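Local coordinates for NOL1/NOP2/sun family protein (Enterococcus faecium, PDB 3M4X) that probably transfers a methyl group from S-adenosylmethionine to carbon 5 of a cytosine in ribosomal RNA, at residues 13-18 with 236-241; 184-189 with 204-209; 268-273 with 284-289. All blocks are in the same frame, centred on the assembly; numbering follows the deposited sequence.

Overall arrangement
Three contacts meet on one side of the chain's centre, around the loop 236-241. Contact 1 joins a helix of the N-terminal domain to this loop, in buried surroundings, through a salt bridge and a tyrosine tip. Contact 2 is only partly buried and relies on small side chains, with no hydrogen bond between its segments; S186 and one oxygen of E188 turn to partners in contact 1, the other oxygen of E188 to W201. Contact 3, again buried, packs arginines and tryptophans about a water at the margin of the methyltransferase sheet. F237 ties contacts 1 and 3 together through R284 and W286, whereas contacts 2 and 3 do not touch.

Contact 1: 13-18 with 236-241; sequences IKKYRL and TFAPEE
Helix 10-20 of the N-terminal domain uses K15 and Y16 to meet the loop 236-241, which leaves strand 228-234 of the methyltransferase domain and carries the end of its Thr-Cys-Thr-Phe motif. The two neighbouring helix residues perform different tasks. K15 runs out nearly straight, with CG anti to the backbone nitrogen, and then bends at its last torsion (chi4 -67°), which carries the ammonium group to E240. K15 NZ makes a salt bridge to E240 OE1 at 3.2 Å, and that oxygen accepts through its syn lone pair, on the side of the other carboxylate oxygen. The glutamate approaches from the opposite direction after a bend of its own at chi2 (80°). P239 turns the CD of its ring to the same ammonium, 3.6 Å from K15 NZ, so a charged end is placed against both an acid and an apolar ring.

Y16 instead brings its phenol end to the backbone. Its OH stands 2.9 Å from A238 N, near the ring plane, but the angle is too poor for a hydrogen bond; a weak one goes to E188 OE1. The side chains of Y16 and F237 cross at about a right angle, with Y16 CZ 3.7 Å from F237 CB. The phenyl ring of F237 leads away to F27 and W286. A helix packed against the loop that follows a Rossmann-like strand in this manner is an interdomain contact consistent with the RsmF type of RNA cytosine methyltransferase, whose N-terminal domain abuts the catalytic domain.

Contact 2: 184-189 with 204-209; sequences PCSGEG and ESPLYC
C209 lays its sulfur against the peptide that joins C185 to S186. The segment 184-189 is the Pro-Cys loop of the RNA 5-methylcytosine methyltransferases, following strand 176-182 of the Rossmann-like domain, and C209 stands in the first turns of helix 205-222. C209 SG is 3.5 Å from C185 C and equally far from S186 N, a van der Waals contact with no hydrogen bond assigned. Its first torsion (chi1 -75°) sets SG anti to the carbonyl carbon, and from there it reaches the loop backbone. The small residues bring helix and loop close, with the CA atoms of C185 and C209 5.4 Å apart.

One turn back along the helix, S205 touches S186 of the loop carbon to carbon, S186 CB lying 3.9 Å from S205 CB. Their hydroxyls are engaged elsewhere. S186 OG hydrogen-bonds to E241 and T236 of the neighbouring loop, while S205 OG pairs with the backbone nitrogen of T202, just ahead of the helix.

E188 adds a looser contact: its extended side chain crosses the ring of P206 at about a right angle, with E188 OE2 4.2 Å from P206 CG. The carboxylate is held from two directions outside the pair, OE2 by W201 NE1 and OE1 by F237 N, which should fix its rotation.

C185 itself points elsewhere, its side chain touching C235, E241 and Q213. In relatives, the cysteines of the Pro-Cys and Thr-Cys motifs both belong to the active site, and the meeting of C185 and C235 is consistent with that here. C185 SG remains 6.6 Å from C209 SG, too far for a disulfide.

Contact 3: 268-273 with 284-289; sequences SGRSEW and RIWPHK
A water gathers three groups from 268-273 and 284-289. It donates to S268 O at 2.8 Å, and it accepts from R270 NE and from W286 NE1, the latter bond being 3.0 Å and lying in the plane of the indole. The backbone of one segment is thereby linked to an arginine and a tryptophan that do not bond to each other.

Beside this bridge, W273 turns the edge of its six-membered ring onto the guanidinium of R284. W273 CZ3 sits over the centre of that group, 3.3 Å from R284 CZ, and the two planes stand 80° apart. The guanidinium is held in place by E243, which pairs with NE, and by F237 O, which takes NH2. Its aliphatic part runs past the first segment's backbone, R284 CD being 3.5 Å from S268 O.

W273 also meets W286 edge to edge, CH2 to CZ2 at 3.8 Å. Over one face of W273 lies R270 CD, offset toward the rim; R270 continues to a salt bridge with E23, so the two guanidinium groups pair with different acids.

From helix 10-20, L19 packs on W273, and L20 on R270 and W286. Strands 267-268 and 283-285 pair antiparallel here, an addition to the edge of the Rossmann-like methyltransferase sheet where it meets the N-terminal domain.

Contact 1: 13-18 with 236-241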
# COMPACT_ATOMS: atom_id res chain seq x y z
N ILE A 13 7.60 6.16 31.16
CA ILE A 13 7.86 7.50 31.69
C ILE A 13 9.29 7.67 32.20
O ILE A 13 9.96 8.66 31.90
CB ILE A 13 6.81 7.86 32.78
CG1 ILE A 13 5.43 7.97 32.15
CG2 ILE A 13 7.17 9.15 33.49
CD1 ILE A 13 4.32 8.30 33.13
N LYS A 14 9.77 6.70 32.98
CA LYS A 14 11.16 6.74 33.46
C LYS A 14 12.16 6.64 32.30
O LYS A 14 13.14 7.40 32.23
CB LYS A 14 11.43 5.60 34.46
CG LYS A 14 10.43 5.48 35.61
CD LYS A 14 10.95 4.50 36.68
CE LYS A 14 9.85 3.61 37.26
NZ LYS A 14 8.70 4.36 37.89
N LYS A 15 11.92 5.70 31.39
CA LYS A 15 12.85 5.48 30.28
C LYS A 15 13.06 6.79 29.53
O LYS A 15 14.19 7.22 29.32
CB LYS A 15 12.31 4.39 29.34
CG LYS A 15 13.24 3.99 28.18
CD LYS A 15 12.74 2.71 27.53
CE LYS A 15 13.71 2.18 26.47
NZ LYS A 15 13.80 3.09 25.30
N TYR A 16 11.95 7.43 29.17
CA TYR A 16 12.00 8.63 28.33
C TYR A 16 12.29 9.94 29.07
O TYR A 16 12.71 10.91 28.45
CB TYR A 16 10.74 8.72 27.45
CG TYR A 16 10.80 7.73 26.30
CD1 TYR A 16 10.23 6.47 26.40
CD2 TYR A 16 11.49 8.04 25.13
CE1 TYR A 16 10.30 5.56 25.35
CE2 TYR A 16 11.58 7.12 24.06
CZ TYR A 16 10.98 5.88 24.19
OH TYR A 16 11.05 4.96 23.17
N ARG A 17 12.07 9.96 30.39
CA ARG A 17 12.61 11.02 31.22
C ARG A 17 14.13 11.06 31.08
O ARG A 17 14.72 12.10 30.80
CB ARG A 17 12.27 10.79 32.69
CG ARG A 17 10.89 11.23 33.09
CD ARG A 17 10.89 11.77 34.51
NE ARG A 17 9.55 12.19 34.92
CZ ARG A 17 8.75 11.45 35.68
NH1 ARG A 17 9.16 10.26 36.12
NH2 ARG A 17 7.55 11.90 36.01
N LEU A 18 14.76 9.91 31.27
CA LEU A 18 16.21 9.80 31.10
C LEU A 18 16.71 10.08 29.67
O LEU A 18 17.72 10.75 29.49
CB LEU A 18 16.71 8.43 31.56
CG LEU A 18 16.69 8.16 33.07
CD1 LEU A 18 17.17 6.75 33.35
CD2 LEU A 18 17.54 9.18 33.82
N THR A 236 7.58 3.43 16.59
CA THR A 236 7.94 3.44 17.99
C THR A 236 9.10 4.40 18.15
O THR A 236 9.76 4.75 17.17
CB THR A 236 8.33 2.05 18.50
OG1 THR A 236 8.29 2.04 19.93
CG2 THR A 236 9.75 1.65 18.03
N PHE A 237 9.35 4.81 19.39
CA PHE A 237 10.39 5.79 19.68
C PHE A 237 11.69 5.14 20.17
O PHE A 237 12.74 5.78 20.18
CB PHE A 237 9.90 6.79 20.75
CG PHE A 237 8.65 7.54 20.35
CD1 PHE A 237 7.44 7.28 20.98
CD2 PHE A 237 8.69 8.49 19.35
CE1 PHE A 237 6.29 7.96 20.61
CE2 PHE A 237 7.54 9.17 18.96
CZ PHE A 237 6.34 8.91 19.60
N ALA A 238 11.61 3.88 20.57
CA ALA A 238 12.76 3.24 21.22
C ALA A 238 14.02 3.22 20.37
O ALA A 238 13.99 2.82 19.20
CB ALA A 238 12.40 1.83 21.68
N PRO A 239 15.14 3.68 20.95
CA PRO A 239 16.45 3.52 20.31
C PRO A 239 16.69 2.07 19.95
O PRO A 239 17.23 1.80 18.88
CB PRO A 239 17.44 3.94 21.41
CG PRO A 239 16.63 4.95 22.23
CD PRO A 239 15.22 4.43 22.22
N GLU A 240 16.28 1.14 20.82
CA GLU A 240 16.57 -0.27 20.59
C GLU A 240 16.02 -0.75 19.24
O GLU A 240 16.59 -1.65 18.64
CB GLU A 240 16.03 -1.14 21.73
CG GLU A 240 16.73 -0.92 23.09
CD GLU A 240 16.20 0.32 23.82
OE1 GLU A 240 15.28 0.99 23.31
OE2 GLU A 240 16.69 0.61 24.93
N GLU A 241 14.96 -0.12 18.76
CA GLU A 241 14.31 -0.52 17.51
C GLU A 241 14.62 0.38 16.32
O GLU A 241 14.27 0.07 15.19
CB GLU A 241 12.80 -0.62 17.70
CG GLU A 241 12.42 -1.65 18.73
CD GLU A 241 11.00 -1.49 19.17
OE1 GLU A 241 10.78 -0.90 20.25
OE2 GLU A 241 10.11 -1.95 18.43

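Contact 2: 184-189 with 204-209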
# COMPACT_ATOMS: atom_id res chain seq x y z
N PRO A 184 7.28 -4.79 12.48
CA PRO A 184 6.52 -4.88 13.73
C PRO A 184 7.41 -4.32 14.81
O PRO A 184 8.62 -4.60 14.81
CB PRO A 184 6.36 -6.40 13.95
CG PRO A 184 6.63 -7.03 12.60
CD PRO A 184 7.60 -6.11 11.91
N CYS A 185 6.85 -3.50 15.69
CA CYS A 185 7.65 -2.81 16.69
C CYS A 185 6.84 -2.60 17.97
O CYS A 185 5.68 -3.00 18.04
CB CYS A 185 8.14 -1.48 16.10
SG CYS A 185 6.90 -0.62 15.10
N SER A 186 7.44 -1.97 18.98
CA SER A 186 6.78 -1.84 20.30
C SER A 186 5.53 -0.95 20.30
O SER A 186 4.70 -1.05 21.20
CB SER A 186 7.77 -1.43 21.40
OG SER A 186 8.58 -0.34 21.02
N GLY A 187 5.41 -0.09 19.29
CA GLY A 187 4.18 0.65 19.09
C GLY A 187 3.94 1.82 20.04
O GLY A 187 2.80 2.09 20.43
N GLU A 188 5.01 2.51 20.41
CA GLU A 188 4.89 3.65 21.29
C GLU A 188 4.36 4.86 20.53
O GLU A 188 3.91 5.83 21.12
CB GLU A 188 6.23 3.96 21.95
CG GLU A 188 6.84 2.76 22.61
CD GLU A 188 8.31 2.97 22.94
OE1 GLU A 188 8.86 4.01 22.53
OE2 GLU A 188 8.91 2.10 23.61
N GLY A 189 4.40 4.76 19.20
CA GLY A 189 3.84 5.78 18.33
C GLY A 189 2.36 5.56 18.14
O GLY A 189 1.68 6.37 17.51
N GLU A 204 10.14 -4.75 28.45
CA GLU A 204 10.96 -5.67 27.67
C GLU A 204 10.61 -5.66 26.18
O GLU A 204 11.26 -6.33 25.38
CB GLU A 204 10.82 -7.10 28.20
CG GLU A 204 11.53 -7.34 29.53
CD GLU A 204 11.34 -8.76 30.03
OE1 GLU A 204 10.30 -9.37 29.71
OE2 GLU A 204 12.23 -9.25 30.75
N SER A 205 9.57 -4.91 25.82
CA SER A 205 9.10 -4.88 24.44
C SER A 205 10.15 -4.39 23.45
O SER A 205 10.32 -4.98 22.39
CB SER A 205 7.83 -4.04 24.31
OG SER A 205 6.75 -4.63 25.02
N PRO A 206 10.86 -3.31 23.78
CA PRO A 206 11.80 -2.81 22.78
C PRO A 206 12.83 -3.85 22.35
O PRO A 206 13.05 -4.02 21.15
CB PRO A 206 12.47 -1.63 23.50
CG PRO A 206 11.39 -1.13 24.43
CD PRO A 206 10.71 -2.38 24.92
N LEU A 207 13.44 -4.54 23.31
CA LEU A 207 14.48 -5.52 23.01
C LEU A 207 13.91 -6.77 22.35
O LEU A 207 14.52 -7.34 21.46
CB LEU A 207 15.29 -5.88 24.25
CG LEU A 207 16.35 -4.90 24.77
CD1 LEU A 207 17.39 -4.60 23.69
CD2 LEU A 207 15.71 -3.61 25.28
N TYR A 208 12.74 -7.20 22.80
CA TYR A 208 12.04 -8.31 22.16
C TYR A 208 11.78 -7.99 20.69
O TYR A 208 11.96 -8.84 19.80
CB TYR A 208 10.73 -8.59 22.89
CG TYR A 208 9.86 -9.63 22.23
CD1 TYR A 208 9.88 -10.95 22.65
CD2 TYR A 208 9.01 -9.30 21.17
CE1 TYR A 208 9.08 -11.92 22.04
CE2 TYR A 208 8.21 -10.25 20.55
CZ TYR A 208 8.25 -11.56 21.00
OH TYR A 208 7.46 -12.51 20.39
N CYS A 209 11.37 -6.75 20.43
CA CYS A 209 11.06 -6.32 19.07
C CYS A 209 12.34 -6.15 18.27
O CYS A 209 12.37 -6.47 17.08
CB CYS A 209 10.26 -5.02 19.09
SG CYS A 209 8.53 -5.25 19.55

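Contact 3: 268-273 with 284-289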
# COMPACT_ATOMS: atom_id res chain seq x y z
N SER A 268 15.58 14.20 13.58
CA SER A 268 16.53 13.28 13.00
C SER A 268 16.89 12.19 14.00
O SER A 268 16.68 12.35 15.19
CB SER A 268 17.78 14.05 12.59
OG SER A 268 18.76 13.95 13.61
N GLY A 269 17.43 11.08 13.52
CA GLY A 269 17.97 10.07 14.41
C GLY A 269 19.09 10.69 15.25
O GLY A 269 19.72 11.67 14.84
N ARG A 270 19.35 10.12 16.42
CA ARG A 270 20.36 10.69 17.32
C ARG A 270 21.60 9.83 17.39
O ARG A 270 21.53 8.67 17.77
CB ARG A 270 19.77 10.89 18.72
CG ARG A 270 18.42 11.60 18.71
CD ARG A 270 18.02 12.10 20.10
NE ARG A 270 16.81 12.93 20.04
CZ ARG A 270 16.41 13.74 21.02
NH1 ARG A 270 17.11 13.84 22.15
NH2 ARG A 270 15.29 14.45 20.87
N SER A 271 22.74 10.38 16.99
CA SER A 271 23.96 9.59 16.95
C SER A 271 24.25 8.93 18.30
O SER A 271 24.71 7.79 18.36
CB SER A 271 25.14 10.45 16.50
OG SER A 271 25.35 11.51 17.41
N GLU A 272 23.96 9.64 19.40
CA GLU A 272 24.25 9.09 20.73
C GLU A 272 23.37 7.88 21.06
O GLU A 272 23.65 7.15 22.00
CB GLU A 272 24.15 10.16 21.82
CG GLU A 272 22.73 10.71 22.09
CD GLU A 272 22.38 11.89 21.20
OE1 GLU A 272 23.04 12.09 20.16
OE2 GLU A 272 21.43 12.64 21.55
N TRP A 273 22.32 7.65 20.28
CA TRP A 273 21.50 6.45 20.49
C TRP A 273 21.94 5.26 19.63
O TRP A 273 21.37 4.17 19.73
CB TRP A 273 20.02 6.76 20.27
CG TRP A 273 19.46 7.68 21.29
CD1 TRP A 273 20.04 8.04 22.48
CD2 TRP A 273 18.21 8.37 21.24
NE1 TRP A 273 19.23 8.91 23.16
CE2 TRP A 273 18.09 9.13 22.42
CE3 TRP A 273 17.17 8.42 20.30
CZ2 TRP A 273 16.98 9.93 22.70
CZ3 TRP A 273 16.06 9.21 20.58
CH2 TRP A 273 15.98 9.96 21.77
N ARG A 284 13.31 11.20 12.46
CA ARG A 284 12.40 10.98 13.57
C ARG A 284 11.22 11.93 13.49
O ARG A 284 11.37 13.09 13.12
CB ARG A 284 13.11 11.11 14.92
CG ARG A 284 13.74 9.81 15.41
CD ARG A 284 14.51 10.01 16.71
NE ARG A 284 15.01 8.76 17.26
CZ ARG A 284 14.32 7.94 18.06
NH1 ARG A 284 13.07 8.24 18.41
NH2 ARG A 284 14.88 6.82 18.50
N ILE A 285 10.06 11.42 13.85
CA ILE A 285 8.89 12.27 13.98
C ILE A 285 8.41 12.19 15.42
O ILE A 285 8.02 11.12 15.90
CB ILE A 285 7.79 11.87 12.96
CG1 ILE A 285 8.29 12.15 11.54
CG2 ILE A 285 6.51 12.65 13.22
CD1 ILE A 285 7.37 11.69 10.47
N TRP A 286 8.48 13.32 16.12
CA TRP A 286 8.07 13.40 17.52
C TRP A 286 6.75 14.16 17.60
O TRP A 286 6.59 15.21 16.96
CB TRP A 286 9.12 14.16 18.35
CG TRP A 286 10.48 13.49 18.52
CD1 TRP A 286 11.64 13.81 17.86
CD2 TRP A 286 10.83 12.45 19.45
NE1 TRP A 286 12.68 13.02 18.31
CE2 TRP A 286 12.21 12.18 19.29
CE3 TRP A 286 10.11 11.72 20.41
CZ2 TRP A 286 12.87 11.21 20.04
CZ3 TRP A 286 10.77 10.76 21.15
CH2 TRP A 286 12.14 10.51 20.96
N PRO A 287 5.79 13.64 18.37
CA PRO A 287 4.43 14.22 18.44
C PRO A 287 4.43 15.63 19.06
O PRO A 287 3.56 16.44 18.75
CB PRO A 287 3.67 13.25 19.36
CG PRO A 287 4.56 12.06 19.54
CD PRO A 287 5.96 12.50 19.29
N HIS A 288 5.38 15.91 19.93
CA HIS A 288 5.42 17.22 20.58
C HIS A 288 6.13 18.27 19.72
O HIS A 288 6.13 19.45 20.06
CB HIS A 288 6.09 17.10 21.95
CG HIS A 288 7.53 16.68 21.89
ND1 HIS A 288 7.92 15.40 21.56
CD2 HIS A 288 8.67 17.37 22.13
CE1 HIS A 288 9.24 15.32 21.60
NE2 HIS A 288 9.72 16.50 21.94
N LYS A 289 6.69 17.83 18.60
CA LYS A 289 7.64 18.62 17.83
C LYS A 289 7.20 18.75 16.38
O LYS A 289 7.21 19.84 15.81
CB LYS A 289 9.01 17.92 17.84
CG LYS A 289 10.15 18.71 18.47
CD LYS A 289 11.47 18.03 18.14
CE LYS A 289 12.68 18.80 18.63
NZ LYS A 289 13.94 18.21 18.08
O HOH W 1 15.50 13.49 17.48